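PDB 5JHH: Rho guanine nucleotide exchange factor 11 from Homo sapiens, which acts as a guanine nucleotide exchange factor, probably promoting nucleotide exchange on Rho-family GTPases through linked DH and PH domains. Local coordinates for residues 218-223 with 255-260; 273-276 with 281-284; 241-246 with 313-318. All blocks are in the same frame, centred on the assembly; numbering follows the deposited sequence.

Contact 1: residues 218-223 with 255-260; sequences RHRLEG and IHEGPL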
ATOM      1  N   ARG A 218       3.882 -15.754  -7.741  1.00 29.58           N
ATOM      2  CA  ARG A 218       3.920 -16.884  -8.679  1.00 36.29           C
ATOM      3  C   ARG A 218       4.400 -16.458 -10.048  1.00 38.30           C
ATOM      4  O   ARG A 218       5.238 -17.138 -10.666  1.00 33.50           O
ATOM      5  CB  ARG A 218       2.561 -17.552  -8.790  1.00 43.76           C
ATOM      6  CG  ARG A 218       2.551 -18.863  -9.591  1.00 54.33           C
ATOM      7  CD  ARG A 218       1.204 -19.601  -9.536  1.00 62.74           C
ATOM      8  NE  ARG A 218       0.175 -18.913 -10.330  1.00 71.86           N
ATOM      9  CZ  ARG A 218      -0.923 -18.316  -9.840  1.00 76.15           C
ATOM     10  NH1 ARG A 218      -1.204 -18.351  -8.534  1.00 75.44           N
ATOM     11  NH2 ARG A 218      -1.759 -17.677 -10.668  1.00 72.42           N
ATOM     12  N   HIS A 219       3.867 -15.334 -10.524  1.00 34.24           N
ATOM     13  CA  HIS A 219       4.276 -14.791 -11.800  1.00 36.01           C
ATOM     14  C   HIS A 219       5.760 -14.390 -11.776  1.00 33.37           C
ATOM     15  O   HIS A 219       6.499 -14.695 -12.683  1.00 32.79           O
ATOM     16  CB  HIS A 219       3.396 -13.593 -12.126  1.00 35.81           C
ATOM     17  CG  HIS A 219       3.697 -12.941 -13.436  1.00 33.03           C
ATOM     18  ND1 HIS A 219       4.541 -11.851 -13.556  1.00 36.98           N
ATOM     19  CD2 HIS A 219       3.223 -13.188 -14.679  1.00 34.65           C
ATOM     20  CE1 HIS A 219       4.588 -11.468 -14.822  1.00 32.53           C
ATOM     21  NE2 HIS A 219       3.788 -12.258 -15.521  1.00 31.84           N
ATOM     22  N   ARG A 220       6.185 -13.735 -10.710  1.00 33.75           N
ATOM     23  CA  ARG A 220       7.585 -13.343 -10.547  1.00 33.70           C
ATOM     24  C   ARG A 220       8.559 -14.556 -10.610  1.00 36.74           C
ATOM     25  O   ARG A 220       9.581 -14.532 -11.327  1.00 35.69           O
ATOM     26  CB  ARG A 220       7.752 -12.544  -9.242  1.00 35.22           C
ATOM     27  CG  ARG A 220       9.199 -12.196  -8.919  1.00 37.42           C
ATOM     28  CD  ARG A 220       9.306 -11.269  -7.720  1.00 39.20           C
ATOM     29  NE  ARG A 220       8.632  -9.997  -7.962  1.00 43.20           N
ATOM     30  CZ  ARG A 220       9.202  -8.912  -8.497  1.00 47.20           C
ATOM     31  NH1 ARG A 220       8.480  -7.812  -8.684  1.00 48.73           N
ATOM     32  NH2 ARG A 220      10.489  -8.905  -8.829  1.00 47.52           N
ATOM     33  N   LEU A 221       8.196 -15.650  -9.947  1.00 36.49           N
ATOM     34  CA  LEU A 221       9.058 -16.840  -9.901  1.00 34.68           C
ATOM     35  C   LEU A 221       9.109 -17.627 -11.206  1.00 36.91           C
ATOM     36  O   LEU A 221      10.139 -18.216 -11.525  1.00 37.12           O
ATOM     37  CB  LEU A 221       8.604 -17.783  -8.830  1.00 34.39           C
ATOM     38  CG  LEU A 221       8.724 -17.251  -7.424  1.00 36.64           C
ATOM     39  CD1 LEU A 221       7.889 -18.095  -6.489  1.00 36.63           C
ATOM     40  CD2 LEU A 221      10.160 -17.246  -6.977  1.00 39.61           C
ATOM     41  N   GLU A 222       8.013 -17.657 -11.945  1.00 34.06           N
ATOM     42  CA  GLU A 222       8.060 -18.155 -13.312  1.00 36.04           C
ATOM     43  C   GLU A 222       9.036 -17.366 -14.161  1.00 38.68           C
ATOM     44  O   GLU A 222       9.733 -17.939 -14.997  1.00 42.05           O
ATOM     45  CB  GLU A 222       6.708 -18.080 -13.993  1.00 37.30           C
ATOM     46  CG  GLU A 222       5.660 -19.022 -13.443  1.00 46.80           C
ATOM     47  CD  GLU A 222       4.228 -18.532 -13.711  1.00 58.36           C
ATOM     48  OE1 GLU A 222       4.061 -17.439 -14.312  1.00 63.03           O
ATOM     49  OE2 GLU A 222       3.264 -19.232 -13.306  1.00 64.27           O
ATOM     50  N   GLY A 223       9.057 -16.050 -13.994  1.00 38.00           N
ATOM     51  CA  GLY A 223       9.951 -15.235 -14.807  1.00 35.71           C
ATOM     52  C   GLY A 223      11.388 -15.495 -14.421  1.00 35.50           C
ATOM     53  O   GLY A 223      12.255 -15.571 -15.264  1.00 40.52           O
ATOM     54  N   ILE A 255       8.918 -16.044   0.399  1.00 26.18           N
ATOM     55  CA  ILE A 255       8.608 -15.247   1.546  1.00 27.93           C
ATOM     56  C   ILE A 255       9.116 -13.850   1.367  1.00 27.82           C
ATOM     57  O   ILE A 255       8.470 -12.882   1.777  1.00 28.76           O
ATOM     58  CB  ILE A 255       9.256 -15.871   2.791  1.00 31.74           C
ATOM     59  CG1 ILE A 255       8.691 -17.298   3.006  1.00 33.70           C
ATOM     60  CG2 ILE A 255       9.097 -14.990   4.015  1.00 30.94           C
ATOM     61  CD1 ILE A 255       8.995 -17.949   4.351  1.00 36.54           C
ATOM     62  N   HIS A 256      10.303 -13.734   0.791  1.00 30.29           N
ATOM     63  CA  HIS A 256      10.982 -12.448   0.718  1.00 30.27           C
ATOM     64  C   HIS A 256      12.050 -12.531  -0.344  1.00 30.37           C
ATOM     65  O   HIS A 256      12.399 -13.613  -0.766  1.00 36.15           O
ATOM     66  CB  HIS A 256      11.597 -12.095   2.062  1.00 29.79           C
ATOM     67  CG  HIS A 256      11.992 -10.669   2.178  1.00 31.70           C
ATOM     68  ND1 HIS A 256      13.292 -10.271   2.403  1.00 39.08           N
ATOM     69  CD2 HIS A 256      11.258  -9.538   2.113  1.00 36.68           C
ATOM     70  CE1 HIS A 256      13.341  -8.951   2.467  1.00 39.41           C
ATOM     71  NE2 HIS A 256      12.119  -8.482   2.279  1.00 39.70           N
ATOM     72  N   GLU A 257      12.497 -11.386  -0.835  1.00 31.46           N
ATOM     73  CA  GLU A 257      13.613 -11.323  -1.763  1.00 31.66           C
ATOM     74  C   GLU A 257      14.307  -9.965  -1.640  1.00 30.40           C
ATOM     75  O   GLU A 257      13.790  -9.034  -1.033  1.00 31.22           O
ATOM     76  CB  GLU A 257      13.137 -11.579  -3.191  1.00 34.48           C
ATOM     77  CG  GLU A 257      12.237 -10.496  -3.717  1.00 36.76           C
ATOM     78  CD  GLU A 257      12.017 -10.554  -5.208  1.00 40.73           C
ATOM     79  OE1 GLU A 257      12.791 -11.224  -5.928  1.00 42.69           O
ATOM     80  OE2 GLU A 257      11.092  -9.852  -5.665  1.00 43.79           O
ATOM     81  N   GLY A 258      15.501  -9.853  -2.179  1.00 31.43           N
ATOM     82  CA  GLY A 258      16.238  -8.656  -1.952  1.00 32.59           C
ATOM     83  C   GLY A 258      17.715  -8.779  -2.253  1.00 37.54           C
ATOM     84  O   GLY A 258      18.278  -9.872  -2.297  1.00 34.41           O
ATOM     85  N   PRO A 259      18.345  -7.639  -2.484  1.00 34.45           N
ATOM     86  CA  PRO A 259      19.763  -7.603  -2.680  1.00 38.50           C
ATOM     87  C   PRO A 259      20.486  -7.697  -1.325  1.00 36.88           C
ATOM     88  O   PRO A 259      20.009  -7.165  -0.330  1.00 42.49           O
ATOM     89  CB  PRO A 259      19.978  -6.229  -3.335  1.00 38.07           C
ATOM     90  CG  PRO A 259      18.885  -5.376  -2.754  1.00 38.18           C
ATOM     91  CD  PRO A 259      17.719  -6.307  -2.571  1.00 34.98           C
ATOM     92  N   LEU A 260      21.592  -8.423  -1.310  1.00 36.37           N
ATOM     93  CA  LEU A 260      22.453  -8.576  -0.140  1.00 39.45           C
ATOM     94  C   LEU A 260      23.899  -8.659  -0.638  1.00 39.67           C
ATOM     95  O   LEU A 260      24.167  -9.178  -1.726  1.00 38.57           O
ATOM     96  CB  LEU A 260      22.105  -9.868   0.614  1.00 37.87           C
ATOM     97  CG  LEU A 260      20.777  -9.847   1.379  1.00 39.42           C
ATOM     98  CD1 LEU A 260      20.470 -11.219   1.945  1.00 39.30           C
ATOM     99  CD2 LEU A 260      20.783  -8.810   2.494  1.00 40.20           C
TER

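Contact 2: residues 273-276 with 281-284; sequences HVLL and LVLL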
ATOM      1  N   HIS A 273      21.622 -11.197  -5.495  1.00 45.31           N
ATOM      2  CA  HIS A 273      20.195 -11.114  -5.268  1.00 44.21           C
ATOM      3  C   HIS A 273      19.667 -12.397  -4.629  1.00 41.72           C
ATOM      4  O   HIS A 273      19.849 -13.477  -5.179  1.00 43.53           O
ATOM      5  CB  HIS A 273      19.481 -10.890  -6.579  1.00 42.51           C
ATOM      6  CG  HIS A 273      18.033 -10.629  -6.389  1.00 42.36           C
ATOM      7  ND1 HIS A 273      17.083 -11.606  -6.557  1.00 41.90           N
ATOM      8  CD2 HIS A 273      17.383  -9.542  -5.919  1.00 40.93           C
ATOM      9  CE1 HIS A 273      15.896 -11.108  -6.284  1.00 40.93           C
ATOM     10  NE2 HIS A 273      16.052  -9.860  -5.886  1.00 42.03           N
ATOM     11  N   VAL A 274      18.972 -12.291  -3.502  1.00 39.78           N
ATOM     12  CA  VAL A 274      18.655 -13.496  -2.758  1.00 36.19           C
ATOM     13  C   VAL A 274      17.177 -13.733  -2.511  1.00 34.94           C
ATOM     14  O   VAL A 274      16.430 -12.815  -2.179  1.00 33.40           O
ATOM     15  CB  VAL A 274      19.573 -13.685  -1.515  1.00 37.16           C
ATOM     16  CG1 VAL A 274      20.531 -12.523  -1.323  1.00 41.45           C
ATOM     17  CG2 VAL A 274      18.793 -13.996  -0.262  1.00 40.34           C
ATOM     18  N   LEU A 275      16.766 -14.987  -2.700  1.00 30.91           N
ATOM     19  CA  LEU A 275      15.396 -15.383  -2.497  1.00 30.29           C
ATOM     20  C   LEU A 275      15.271 -16.128  -1.217  1.00 32.99           C
ATOM     21  O   LEU A 275      15.967 -17.094  -1.026  1.00 35.93           O
ATOM     22  CB  LEU A 275      14.926 -16.324  -3.573  1.00 31.22           C
ATOM     23  CG  LEU A 275      15.175 -15.893  -5.010  1.00 35.82           C
ATOM     24  CD1 LEU A 275      14.469 -16.871  -5.933  1.00 34.43           C
ATOM     25  CD2 LEU A 275      14.737 -14.447  -5.252  1.00 39.08           C
ATOM     26  N   LEU A 276      14.349 -15.716  -0.356  1.00 29.36           N
ATOM     27  CA  LEU A 276      13.990 -16.497   0.792  1.00 30.26           C
ATOM     28  C   LEU A 276      12.708 -17.263   0.475  1.00 31.58           C
ATOM     29  O   LEU A 276      11.638 -16.698   0.454  1.00 31.89           O
ATOM     30  CB  LEU A 276      13.807 -15.608   2.017  1.00 30.24           C
ATOM     31  CG  LEU A 276      13.204 -16.329   3.207  1.00 33.47           C
ATOM     32  CD1 LEU A 276      13.937 -17.632   3.501  1.00 34.47           C
ATOM     33  CD2 LEU A 276      13.189 -15.431   4.423  1.00 33.37           C
ATOM     34  N   LEU A 281      17.048 -20.835   1.370  1.00 38.48           N
ATOM     35  CA  LEU A 281      17.605 -19.539   0.994  1.00 40.50           C
ATOM     36  C   LEU A 281      18.481 -19.719  -0.248  1.00 40.93           C
ATOM     37  O   LEU A 281      19.365 -20.562  -0.235  1.00 45.05           O
ATOM     38  CB  LEU A 281      18.470 -19.008   2.117  1.00 39.76           C
ATOM     39  CG  LEU A 281      19.034 -17.598   1.938  1.00 41.23           C
ATOM     40  CD1 LEU A 281      17.892 -16.601   2.041  1.00 39.73           C
ATOM     41  CD2 LEU A 281      20.121 -17.285   2.978  1.00 42.13           C
ATOM     42  N   VAL A 282      18.238 -18.962  -1.322  1.00 42.63           N
ATOM     43  CA  VAL A 282      18.977 -19.178  -2.572  1.00 44.59           C
ATOM     44  C   VAL A 282      19.710 -17.909  -2.967  1.00 47.66           C
ATOM     45  O   VAL A 282      19.137 -16.815  -2.971  1.00 45.19           O
ATOM     46  CB  VAL A 282      18.147 -19.802  -3.746  1.00 45.41           C
ATOM     47  CG1 VAL A 282      16.820 -20.377  -3.300  1.00 40.04           C
ATOM     48  CG2 VAL A 282      17.945 -18.849  -4.889  1.00 48.42           C
ATOM     49  N   LEU A 283      21.008 -18.071  -3.230  1.00 49.54           N
ATOM     50  CA  LEU A 283      21.901 -16.958  -3.501  1.00 48.21           C
ATOM     51  C   LEU A 283      22.197 -16.889  -4.997  1.00 51.68           C
ATOM     52  O   LEU A 283      22.688 -17.851  -5.601  1.00 51.44           O
ATOM     53  CB  LEU A 283      23.193 -17.122  -2.722  1.00 51.16           C
ATOM     54  CG  LEU A 283      23.035 -17.433  -1.238  1.00 50.43           C
ATOM     55  CD1 LEU A 283      24.363 -17.853  -0.634  1.00 51.93           C
ATOM     56  CD2 LEU A 283      22.490 -16.230  -0.497  1.00 48.17           C
ATOM     57  N   LEU A 284      21.841 -15.764  -5.606  1.00 47.99           N
ATOM     58  CA  LEU A 284      21.939 -15.650  -7.032  1.00 45.40           C
ATOM     59  C   LEU A 284      22.824 -14.493  -7.354  1.00 44.97           C
ATOM     60  O   LEU A 284      22.874 -13.496  -6.616  1.00 37.33           O
ATOM     61  CB  LEU A 284      20.569 -15.448  -7.656  1.00 47.46           C
ATOM     62  CG  LEU A 284      19.564 -16.584  -7.502  1.00 50.87           C
ATOM     63  CD1 LEU A 284      18.194 -16.166  -8.023  1.00 48.93           C
ATOM     64  CD2 LEU A 284      20.043 -17.821  -8.238  1.00 51.83           C
TER

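Contact 3: residues 241-246 with 313-318; sequences AAEFKS and VLKLNA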
ATOM      1  N   ALA A 241      26.118 -29.054  -3.269  1.00 99.57           N
ATOM      2  CA  ALA A 241      25.527 -28.148  -4.247  1.00 95.89           C
ATOM      3  C   ALA A 241      24.792 -28.902  -5.363  1.00 90.91           C
ATOM      4  O   ALA A 241      23.858 -28.383  -5.955  1.00 85.15           O
ATOM      5  CB  ALA A 241      26.602 -27.238  -4.836  1.00 95.69           C
ATOM      6  N   ALA A 242      25.201 -30.136  -5.635  1.00 89.58           N
ATOM      7  CA  ALA A 242      24.800 -30.808  -6.869  1.00 87.02           C
ATOM      8  C   ALA A 242      23.311 -31.157  -6.931  1.00 83.46           C
ATOM      9  O   ALA A 242      22.736 -31.224  -8.020  1.00 85.04           O
ATOM     10  CB  ALA A 242      25.644 -32.057  -7.078  1.00 87.00           C
ATOM     11  N   GLU A 243      22.689 -31.381  -5.776  1.00 78.74           N
ATOM     12  CA  GLU A 243      21.278 -31.770  -5.744  1.00 79.70           C
ATOM     13  C   GLU A 243      20.346 -30.635  -6.208  1.00 82.24           C
ATOM     14  O   GLU A 243      19.176 -30.878  -6.523  1.00 81.33           O
ATOM     15  CB  GLU A 243      20.876 -32.258  -4.347  1.00 79.10           C
ATOM     16  CG  GLU A 243      20.509 -31.152  -3.379  1.00 78.06           C
ATOM     17  CD  GLU A 243      20.389 -31.640  -1.951  1.00 81.89           C
ATOM     18  OE1 GLU A 243      21.439 -31.728  -1.270  1.00 91.08           O
ATOM     19  OE2 GLU A 243      19.246 -31.898  -1.503  1.00 77.05           O
ATOM     20  N   PHE A 244      20.863 -29.404  -6.267  1.00 81.42           N
ATOM     21  CA  PHE A 244      20.086 -28.260  -6.776  1.00 76.68           C
ATOM     22  C   PHE A 244      20.442 -27.868  -8.205  1.00 69.03           C
ATOM     23  O   PHE A 244      20.346 -26.703  -8.559  1.00 70.42           O
ATOM     24  CB  PHE A 244      20.266 -27.037  -5.864  1.00 72.94           C
ATOM     25  CG  PHE A 244      19.856 -27.274  -4.434  1.00 67.38           C
ATOM     26  CD1 PHE A 244      18.535 -27.591  -4.123  1.00 64.20           C
ATOM     27  CD2 PHE A 244      20.791 -27.170  -3.394  1.00 64.55           C
ATOM     28  CE1 PHE A 244      18.157 -27.813  -2.807  1.00 61.86           C
ATOM     29  CE2 PHE A 244      20.422 -27.392  -2.082  1.00 57.84           C
ATOM     30  CZ  PHE A 244      19.105 -27.718  -1.787  1.00 59.70           C
ATOM     31  N   LYS A 245      20.849 -28.831  -9.021  1.00 72.15           N
ATOM     32  CA  LYS A 245      21.140 -28.569 -10.430  1.00 71.07           C
ATOM     33  C   LYS A 245      19.850 -28.393 -11.238  1.00 65.42           C
ATOM     34  O   LYS A 245      19.838 -27.688 -12.261  1.00 62.95           O
ATOM     35  CB  LYS A 245      22.015 -29.689 -11.026  1.00 82.84           C
ATOM     36  CG  LYS A 245      21.453 -31.114 -10.968  1.00 85.73           C
ATOM     37  CD  LYS A 245      22.576 -32.136 -11.178  1.00 95.48           C
ATOM     38  CE  LYS A 245      22.094 -33.579 -11.099  1.00100.03           C
ATOM     39  NZ  LYS A 245      21.445 -34.023 -12.367  1.00102.52           N
ATOM     40  N   SER A 246      18.772 -29.021 -10.769  1.00 57.11           N
ATOM     41  CA  SER A 246      17.479 -28.918 -11.423  1.00 63.73           C
ATOM     42  C   SER A 246      16.472 -28.155 -10.527  1.00 63.38           C
ATOM     43  O   SER A 246      15.247 -28.317 -10.652  1.00 55.72           O
ATOM     44  CB  SER A 246      16.965 -30.323 -11.735  1.00 64.10           C
ATOM     45  OG  SER A 246      16.829 -31.036 -10.519  1.00 59.99           O
ATOM     46  N   VAL A 313      22.876 -22.587  -2.225  1.00 45.78           N
ATOM     47  CA  VAL A 313      21.589 -22.908  -1.659  1.00 41.60           C
ATOM     48  C   VAL A 313      21.783 -23.378  -0.232  1.00 43.06           C
ATOM     49  O   VAL A 313      22.665 -24.177   0.053  1.00 53.51           O
ATOM     50  CB  VAL A 313      20.925 -24.034  -2.435  1.00 41.08           C
ATOM     51  CG1 VAL A 313      19.585 -24.394  -1.814  1.00 46.63           C
ATOM     52  CG2 VAL A 313      20.753 -23.628  -3.875  1.00 38.40           C
ATOM     53  N   LEU A 314      20.946 -22.888   0.664  1.00 43.14           N
ATOM     54  CA  LEU A 314      20.964 -23.302   2.072  1.00 42.79           C
ATOM     55  C   LEU A 314      19.609 -23.850   2.436  1.00 39.97           C
ATOM     56  O   LEU A 314      18.607 -23.309   2.021  1.00 41.86           O
ATOM     57  CB  LEU A 314      21.319 -22.099   2.963  1.00 42.50           C
ATOM     58  CG  LEU A 314      22.707 -21.530   2.627  1.00 46.29           C
ATOM     59  CD1 LEU A 314      23.080 -20.308   3.439  1.00 44.94           C
ATOM     60  CD2 LEU A 314      23.752 -22.622   2.825  1.00 51.77           C
ATOM     61  N   LYS A 315      19.592 -24.935   3.198  1.00 45.37           N
ATOM     62  CA  LYS A 315      18.370 -25.490   3.739  1.00 42.25           C
ATOM     63  C   LYS A 315      18.089 -24.864   5.091  1.00 41.01           C
ATOM     64  O   LYS A 315      18.910 -24.910   6.012  1.00 42.12           O
ATOM     65  CB  LYS A 315      18.474 -27.000   3.857  1.00 44.08           C
ATOM     66  CG  LYS A 315      18.752 -27.699   2.535  1.00 46.93           C
ATOM     67  CD  LYS A 315      18.156 -29.102   2.574  1.00 54.67           C
ATOM     68  CE  LYS A 315      18.633 -29.988   1.431  1.00 60.96           C
ATOM     69  NZ  LYS A 315      19.797 -30.826   1.830  1.00 64.67           N
ATOM     70  N   LEU A 316      16.904 -24.284   5.201  1.00 38.37           N
ATOM     71  CA  LEU A 316      16.535 -23.508   6.352  1.00 36.80           C
ATOM     72  C   LEU A 316      16.392 -24.361   7.580  1.00 37.80           C
ATOM     73  O   LEU A 316      16.429 -23.837   8.676  1.00 40.54           O
ATOM     74  CB  LEU A 316      15.236 -22.756   6.076  1.00 39.63           C
ATOM     75  CG  LEU A 316      15.288 -21.657   4.998  1.00 39.50           C
ATOM     76  CD1 LEU A 316      13.904 -21.116   4.769  1.00 40.68           C
ATOM     77  CD2 LEU A 316      16.229 -20.522   5.366  1.00 38.99           C
ATOM     78  N   ASN A 317      16.242 -25.668   7.424  1.00 34.57           N
ATOM     79  CA  ASN A 317      16.166 -26.543   8.601  1.00 39.07           C
ATOM     80  C   ASN A 317      17.526 -26.910   9.191  1.00 41.73           C
ATOM     81  O   ASN A 317      17.591 -27.573  10.227  1.00 41.44           O
ATOM     82  CB  ASN A 317      15.415 -27.834   8.268  1.00 39.91           C
ATOM     83  CG  ASN A 317      16.055 -28.598   7.149  1.00 38.61           C
ATOM     84  OD1 ASN A 317      17.183 -28.327   6.757  1.00 41.42           O
ATOM     85  ND2 ASN A 317      15.327 -29.531   6.603  1.00 40.65           N
ATOM     86  N   ALA A 318      18.588 -26.461   8.523  1.00 43.13           N
ATOM     87  CA  ALA A 318      19.972 -26.781   8.858  1.00 42.55           C
ATOM     88  C   ALA A 318      20.814 -25.505   8.982  1.00 42.73           C
ATOM     89  O   ALA A 318      21.990 -25.476   8.567  1.00 41.49           O
ATOM     90  CB  ALA A 318      20.559 -27.687   7.778  1.00 41.88           C
TER

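Contact 1: residues 218-223 with 255-260
The salt bridge between R220 and E257 is made over a face of the guanidinium group, with no N-H aimed at the acid. E257 OE2 lies 3.4 Å from R220 NH2 yet well outside the guanidinium plane, and the carboxylate and guanidinium planes are turned 72° apart. The attraction is therefore one of charge alone. The nearest approach is in fact to the aliphatic part of the chain, where R220 CD stands 3.1 Å from E257 OE2, while R220 NE is 3.4 Å from the same oxygen. A bend at chi3 of R220 (-61°) after an otherwise extended chain turns the guanidinium so that one face meets the acid. The directional bonds go to a third residue: Y224, one helical turn on, is hydrogen-bonded through OH to both R220 NH2 and E257 OE1, so its hydroxyl links the two charged groups. Without the carboxylate, an alanine at E257 would probably leave the R220 charge without its mate and the Y224 hydroxyl with one partner fewer. The acid is also braced from its own sheet, since its side chain packs on H273 and L275 of the adjacent strand. Nearby, I255 and H256 both face L276 in a classic beta bulge. R220 and E257 are the only side chains that meet across the segments, and just 80 Å² is buried. Such a sparse, charge-based surface contact ties the long helix 189-227 to the first strand of the PH domain, as befits the DH-PH junction of a Dbl-family exchange factor.

Contact 2: residues 273-276 with 281-284
L281 opens the pairing by reaching diagonally across to V274: its CD1 lies 3.6 Å from V274 CG2. With CG anti to the backbone N (chi1 -175°), the leucine branch is swung across the gap, and the same L281 CD1 also comes within 4.2 Å of L276 CB, in the non-hydrogen-bonded pair L276-L281. Both valines, V274 and V282, are modelled near-eclipsed, so the placing of their methyls is less certain. V282 follows as the partner of L275 in a hydrogen-bonded antiparallel pair. V282 N to L275 O and L275 N to V282 O both measure 3.0 Å; each donor lies in the plane of the carbonyl it meets, and the first bond is nearly straight at 169°. Above this pair V282 CG2 rests 4.1 Å from L275 CG. L283 returns to the face of L281 and V274, where its CD2 touches V274 CB at 4.0 Å without any backbone bond between the two. L284 closes the series opposite H273. H273 N to L284 O is short at 2.8 Å, whereas L284 N to H273 O is 3.1 Å and bent to 138° at the hydrogen; both donors are tilted from the carbonyl planes, so this end is less regular. The side chains alternate between two faces: V274 and L276 meet W358 and L361 of helix 352-368, while H273 and L275 lie against Y224 of helix 189-227. In this hairpin of the PH-domain sheet, paired backbone bonds satisfy the polar groups between the strands, and aliphatic contacts on each face imply cohesion by burial rather than by charge.

Contact 3: residues 241-246 with 313-318
K315 NZ faces both oxygens of the E243 carboxylate, with E243 OE2 at 3.5 Å in a salt bridge and E243 OE1 only slightly farther at 3.6 Å. The near-equal distances describe a long, shared attraction on the surface of the PH domain, where the loop before its first strand folds back on strand 313-315. The bend at chi4 of K315 (95°) turns the amine toward the acid, and the two side chains approach from opposite directions. Beneath this ion pair sits the buried ring of F244, held between two aliphatic groups. E243 CG, placed between its own backbone N and carbonyl carbon, lies 3.8 Å above the centre of one face of the ring. V313 CG1 approaches the opposite face in a CH-pi contact, offset toward the rim and 22° off the ring normal. The modelled spacing between valine and ring is too short for carbons, so the position over the face is credible but the tightness is doubtful. Backbone bonds brace the loop that carries the ring: F244 N to A241 O and K245 N to A242 O, each 3.2 Å, are i to i+3 bonds that bring E243 and F244 round together. On the strand side, L280 lies against F244, V313 and K315, whereas L314 points away and packs on I333 and C335. The contact thus fastens a loop over the face of the sheet that carries V313, with apolar packing inside and charges outside. At the border of the two zones, the methylene K315 CE stands 4.0 Å from F244 CZ, meeting the ring obliquely.

Overall arrangement
All three contacts reach one curled sheet, that of the PH domain, and lie on the same side of the chain's centre. Contacts 1 and 2 have centres about 9 Å apart and touch: strands 254-263 and 269-277 are neighbours, joined by G258 O and V274 N at 2.8 Å. Contacts 2 and 3 are about 11 Å apart by centres and meet through strands 280-287 and 313-315. Contact 1 closes before contact 2 opens, contact 2 is nested in the loop closed by contact 3, and contacts 1 and 3 alternate, with centres about 17 Å apart. The hairpin thus lies between the attachment of helix 189-227 and the loop holding F244, consistent with a PH domain held as one unit beside the DH domain.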